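Flagellar motor switch protein FliG (Helicobacter pylori 26695, PDB 5WUJ) forms part of the flagellar switch complex, which interacts with chemotaxis proteins and with motor components that determine rotation direction, and is required for flagellum synthesis and motility. Local coordinates at residues B[5-8]-B[9-12]; B[85-88]-B[89-93]. All coordinates share one frame; numbering follows the deposited sequence.

Contact 1. Residues B[5-8]-B[9-12]; sequences AQLD and ELSM
The C-terminal end of helix 2-8, where the chain unwinds before helix 12-23 in the FliG N-terminal domain, carries Leu10 on past the last carbonyls of that helix. Leu10 N gives a weak bond to Leu7 O at 3.4 Å, a link three residues long that is fairly straight at the hydrogen, 159°. One residue earlier, Glu9 N is shared between two acceptors, Ala5 O and Gln6 O, both weak; the reach to Ala5 O is the more bent. Helical bonding thus fades into shorter, looser links.

Leu10 brings its branched end to the same carbonyls. Its CG lies 3.5 Å from Gln6 O, a plain van der Waals approach, and Leu10 CD1 reaches Leu7 CD1 at 4.3 Å, methyl to methyl. A first torsion of -71° turns CG away from the carbonyl carbon of Leu10 and back beside its backbone N, and this brings the branch against the carbonyls of the helix end. A leucine suits this place because the group is buried: Ile57 of helix 55-71 and Lys15 and Ile18 of helix 12-23 also pack on it, while Leu7 rests on Ala60.

Glu9 belongs to the exposed side. Its CG passes Ala5 O at 3.7 Å, and the chain then bends at the second torsion, -64°, which holds the carboxylate close to the helix end. Asp8, also exposed, has a weak, long ion pair from OD1 to Lys4 NZ.

The chemistry implies a frayed helix end whose backbone bonds are each weak, with its apolar side anchored by leucine contacts. The acidic side chains lie on the exposed side, at a helix C-terminus whose dipole would probably disfavour negative charge, which Lys4 may partly offset for Asp8.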
loop_
_atom_site.group_PDB
_atom_site.type_symbol
_atom_site.label_atom_id
_atom_site.label_comp_id
_atom_site.label_asym_id
_atom_site.label_seq_id
_atom_site.Cartn_x
_atom_site.Cartn_y
_atom_site.Cartn_z
ATOM N N ALA B 5 -7.148 -15.810 1.256
ATOM C CA ALA B 5 -8.603 -15.728 1.178
ATOM C C ALA B 5 -9.107 -14.464 1.856
ATOM O O ALA B 5 -9.981 -13.766 1.328
ATOM C CB ALA B 5 -9.242 -16.963 1.813
ATOM N N GLN B 6 -8.563 -14.157 3.033
ATOM C CA GLN B 6 -8.978 -12.951 3.733
ATOM C C GLN B 6 -8.552 -11.691 2.978
ATOM O O GLN B 6 -9.270 -10.685 3.001
ATOM C CB GLN B 6 -8.420 -12.976 5.154
ATOM C CG GLN B 6 -8.908 -11.843 6.038
ATOM C CD GLN B 6 -7.962 -11.557 7.191
ATOM O OE1 GLN B 6 -7.218 -12.439 7.635
ATOM N NE2 GLN B 6 -7.972 -10.312 7.673
ATOM N N LEU B 7 -7.422 -11.741 2.262
ATOM C CA LEU B 7 -6.950 -10.565 1.531
ATOM C C LEU B 7 -7.833 -10.255 0.327
ATOM O O LEU B 7 -8.074 -9.082 0.015
ATOM C CB LEU B 7 -5.503 -10.763 1.082
ATOM C CG LEU B 7 -5.007 -9.863 -0.058
ATOM C CD1 LEU B 7 -4.874 -8.399 0.387
ATOM C CD2 LEU B 7 -3.688 -10.386 -0.612
ATOM N N ASP B 8 -8.321 -11.285 -0.368
ATOM C CA ASP B 8 -9.113 -11.052 -1.570
ATOM C C ASP B 8 -10.547 -10.643 -1.274
ATOM O O ASP B 8 -11.262 -10.249 -2.202
ATOM C CB ASP B 8 -9.116 -12.298 -2.454
ATOM C CG ASP B 8 -7.723 -12.732 -2.834
ATOM O OD1 ASP B 8 -6.840 -11.852 -2.964
ATOM O OD2 ASP B 8 -7.512 -13.951 -2.995
ATOM N N GLU B 9 -10.985 -10.721 -0.022
ATOM C CA GLU B 9 -12.325 -10.292 0.340
ATOM C C GLU B 9 -12.325 -8.972 1.098
ATOM O O GLU B 9 -13.381 -8.524 1.553
ATOM C CB GLU B 9 -13.022 -11.384 1.150
ATOM C CG GLU B 9 -13.374 -12.621 0.324
ATOM C CD GLU B 9 -14.379 -12.321 -0.784
ATOM O OE1 GLU B 9 -14.340 -13.007 -1.827
ATOM O OE2 GLU B 9 -15.206 -11.396 -0.615
ATOM N N LEU B 10 -11.165 -8.339 1.250
ATOM C CA LEU B 10 -11.123 -6.989 1.796
ATOM C C LEU B 10 -11.749 -6.010 0.809
ATOM O O LEU B 10 -11.418 -6.012 -0.377
ATOM C CB LEU B 10 -9.686 -6.567 2.092
ATOM C CG LEU B 10 -8.966 -7.230 3.258
ATOM C CD1 LEU B 10 -7.536 -6.729 3.267
ATOM C CD2 LEU B 10 -9.670 -6.937 4.585
ATOM N N SER B 11 -12.660 -5.181 1.289
ATOM C CA SER B 11 -13.112 -4.104 0.434
ATOM C C SER B 11 -11.982 -3.103 0.237
ATOM O O SER B 11 -10.963 -3.106 0.948
ATOM C CB SER B 11 -14.329 -3.416 1.036
ATOM O OG SER B 11 -15.411 -4.327 1.075
ATOM N N MET B 12 -12.166 -2.234 -0.754
ATOM C CA MET B 12 -11.178 -1.194 -1.001
ATOM C C MET B 12 -11.059 -0.262 0.208
ATOM O O MET B 12 -9.963 0.198 0.552
ATOM C CB MET B 12 -11.551 -0.437 -2.278
ATOM C CG MET B 12 -10.620 0.703 -2.627
ATOM S SD MET B 12 -8.883 0.182 -2.729
ATOM C CE MET B 12 -8.829 -0.591 -4.337
#

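Contact 2. Residues B[85-88]-B[89-93]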
loop_
_atom_site.group_PDB
_atom_site.type_symbol
_atom_site.label_atom_id
_atom_site.label_comp_id
_atom_site.label_asym_id
_atom_site.label_seq_id
_atom_site.Cartn_x
_atom_site.Cartn_y
_atom_site.Cartn_z
ATOM N N GLU B 85 9.058 -6.664 -7.428
ATOM C CA GLU B 85 7.707 -7.153 -7.152
ATOM C C GLU B 85 7.018 -7.633 -8.421
ATOM O O GLU B 85 6.374 -8.689 -8.424
ATOM C CB GLU B 85 6.869 -6.056 -6.497
ATOM C CG GLU B 85 7.354 -5.647 -5.122
ATOM C CD GLU B 85 6.643 -4.402 -4.590
ATOM O OE1 GLU B 85 5.619 -3.990 -5.179
ATOM O OE2 GLU B 85 7.117 -3.833 -3.587
ATOM N N LEU B 86 7.141 -6.863 -9.504
ATOM C CA LEU B 86 6.534 -7.247 -10.776
ATOM C C LEU B 86 7.083 -8.583 -11.281
ATOM O O LEU B 86 6.318 -9.480 -11.664
ATOM C CB LEU B 86 6.784 -6.151 -11.805
ATOM C CG LEU B 86 6.313 -6.434 -13.231
ATOM C CD1 LEU B 86 4.794 -6.570 -13.262
ATOM C CD2 LEU B 86 6.769 -5.325 -14.177
ATOM N N LEU B 87 8.413 -8.719 -11.324
ATOM C CA LEU B 87 9.016 -9.931 -11.878
ATOM C C LEU B 87 8.728 -11.143 -11.004
ATOM O O LEU B 87 8.536 -12.252 -11.517
ATOM C CB LEU B 87 10.518 -9.736 -12.044
ATOM C CG LEU B 87 10.832 -8.661 -13.081
ATOM C CD1 LEU B 87 12.209 -8.047 -12.865
ATOM C CD2 LEU B 87 10.698 -9.220 -14.493
ATOM N N THR B 88 8.662 -10.947 -9.690
ATOM C CA THR B 88 8.298 -12.044 -8.807
ATOM C C THR B 88 6.865 -12.503 -9.062
ATOM O O THR B 88 6.575 -13.704 -9.047
ATOM C CB THR B 88 8.492 -11.609 -7.353
ATOM O OG1 THR B 88 9.874 -11.292 -7.146
ATOM C CG2 THR B 88 8.071 -12.705 -6.396
ATOM N N ARG B 89 5.953 -11.566 -9.300
ATOM C CA ARG B 89 4.583 -11.968 -9.601
ATOM C C ARG B 89 4.503 -12.687 -10.942
ATOM O O ARG B 89 3.758 -13.662 -11.086
ATOM C CB ARG B 89 3.658 -10.755 -9.597
ATOM C CG ARG B 89 3.285 -10.278 -8.211
ATOM C CD ARG B 89 2.042 -9.404 -8.254
ATOM N NE ARG B 89 2.261 -8.185 -9.027
ATOM C CZ ARG B 89 2.780 -7.064 -8.532
ATOM N NH1 ARG B 89 3.137 -6.998 -7.253
ATOM N NH2 ARG B 89 2.942 -6.007 -9.318
ATOM N N THR B 90 5.277 -12.237 -11.928
ATOM C CA THR B 90 5.123 -12.765 -13.272
ATOM C C THR B 90 6.023 -13.964 -13.544
ATOM O O THR B 90 5.613 -14.878 -14.265
ATOM C CB THR B 90 5.379 -11.654 -14.293
ATOM O OG1 THR B 90 6.589 -10.966 -13.968
ATOM C CG2 THR B 90 4.225 -10.654 -14.252
ATOM N N LEU B 91 7.225 -14.001 -12.971
ATOM C CA LEU B 91 8.165 -15.072 -13.251
ATOM C C LEU B 91 8.382 -16.024 -12.083
ATOM O O LEU B 91 8.959 -17.098 -12.283
ATOM C CB LEU B 91 9.519 -14.482 -13.669
ATOM C CG LEU B 91 9.490 -13.483 -14.828
ATOM C CD1 LEU B 91 10.889 -12.941 -15.089
ATOM C CD2 LEU B 91 8.911 -14.109 -16.095
ATOM N N GLY B 92 7.935 -15.676 -10.883
ATOM C CA GLY B 92 8.306 -16.426 -9.703
ATOM C C GLY B 92 9.649 -15.980 -9.147
ATOM O O GLY B 92 10.450 -15.329 -9.818
ATOM N N SER B 93 9.897 -16.375 -7.892
ATOM C CA SER B 93 11.011 -15.814 -7.127
ATOM C C SER B 93 12.359 -16.046 -7.803
ATOM O O SER B 93 13.207 -15.144 -7.839
ATOM C CB SER B 93 11.030 -16.409 -5.720
ATOM O OG SER B 93 10.261 -15.630 -4.825
HETATM O O HOH W 1 3.404 -4.038 -6.738
#
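The guanidinium of Arg89 lies over the backbone one turn earlier in its helix: one face carries Glu85 O, 3.8 Å from the plane, and Leu86 CA, both offset toward the rim of the group. Arg89 NH1 donates to a water at 3.0 Å, and the water in turn donates to Glu85 OE1 at 2.7 Å. The two charges therefore meet through solvent, since Glu85 OE1 and Arg89 NH1 themselves stay 4.4 Å apart, beyond a salt bridge. A bend at the third torsion of Arg89, -63°, folds the guanidinium back along the helix. Glu85 is buried, against Glu63 and Phe66 of helix 55-71 and an apolar side chain of another protein. Its OE2 is close to Glu81 OE1, so the water-bridged arginine may partly offset acidic surroundings.

Leu86 O accepts twice from Thr90: from the backbone N, and from Thr90 OG1 at 2.8 Å, which comes from above the carbonyl plane, 36° out of it. With a first torsion of 48°, OG1 sits between the backbone N and the carbonyl carbon of Thr90, turned back toward that oxygen. Threonine suits an exposed helical place here because its hydroxyl finds an acceptor within its own helix. Thr88 does likewise, through OG1 to Arg84 O.

Leu87 and Leu91 point the same way, side by side, with Leu87 CD2 and Leu91 CD1 in contact at 3.8 Å; Leu87 also packs on Ala96, Val99 and Met100 of helix 93-104. Gly92 N closes the series with a weak bond to Thr88 O, and its positive phi suits glycine, which has no side chain to strike the preceding carbonyl. Such i to i+4 pairing is typical of an alpha-helical C-terminus, here ended by a glycine that also stands at the N-cap position of the next helix.

In the fold
Both contacts sit at the C-terminal ends of helices in the all-helical FliG N-terminal domain, and they come in series along the chain, residues 5-12 well before residues 85-93. Their centres are 21 Å apart and their nearest atoms about 10 Å, so they do not touch. Contact 1 joins helix 2-8 to helix 12-23, and contact 2 ends helix 79-91 before helix 93-104. Helix 55-71 connects them: side chains of contact 1 rest on Ile57 and Ala60, while Glu85 of contact 2 meets Glu63 and Phe66 farther along it. Two helix ends, one early and one late, thus have side chains on the same long helix within one domain.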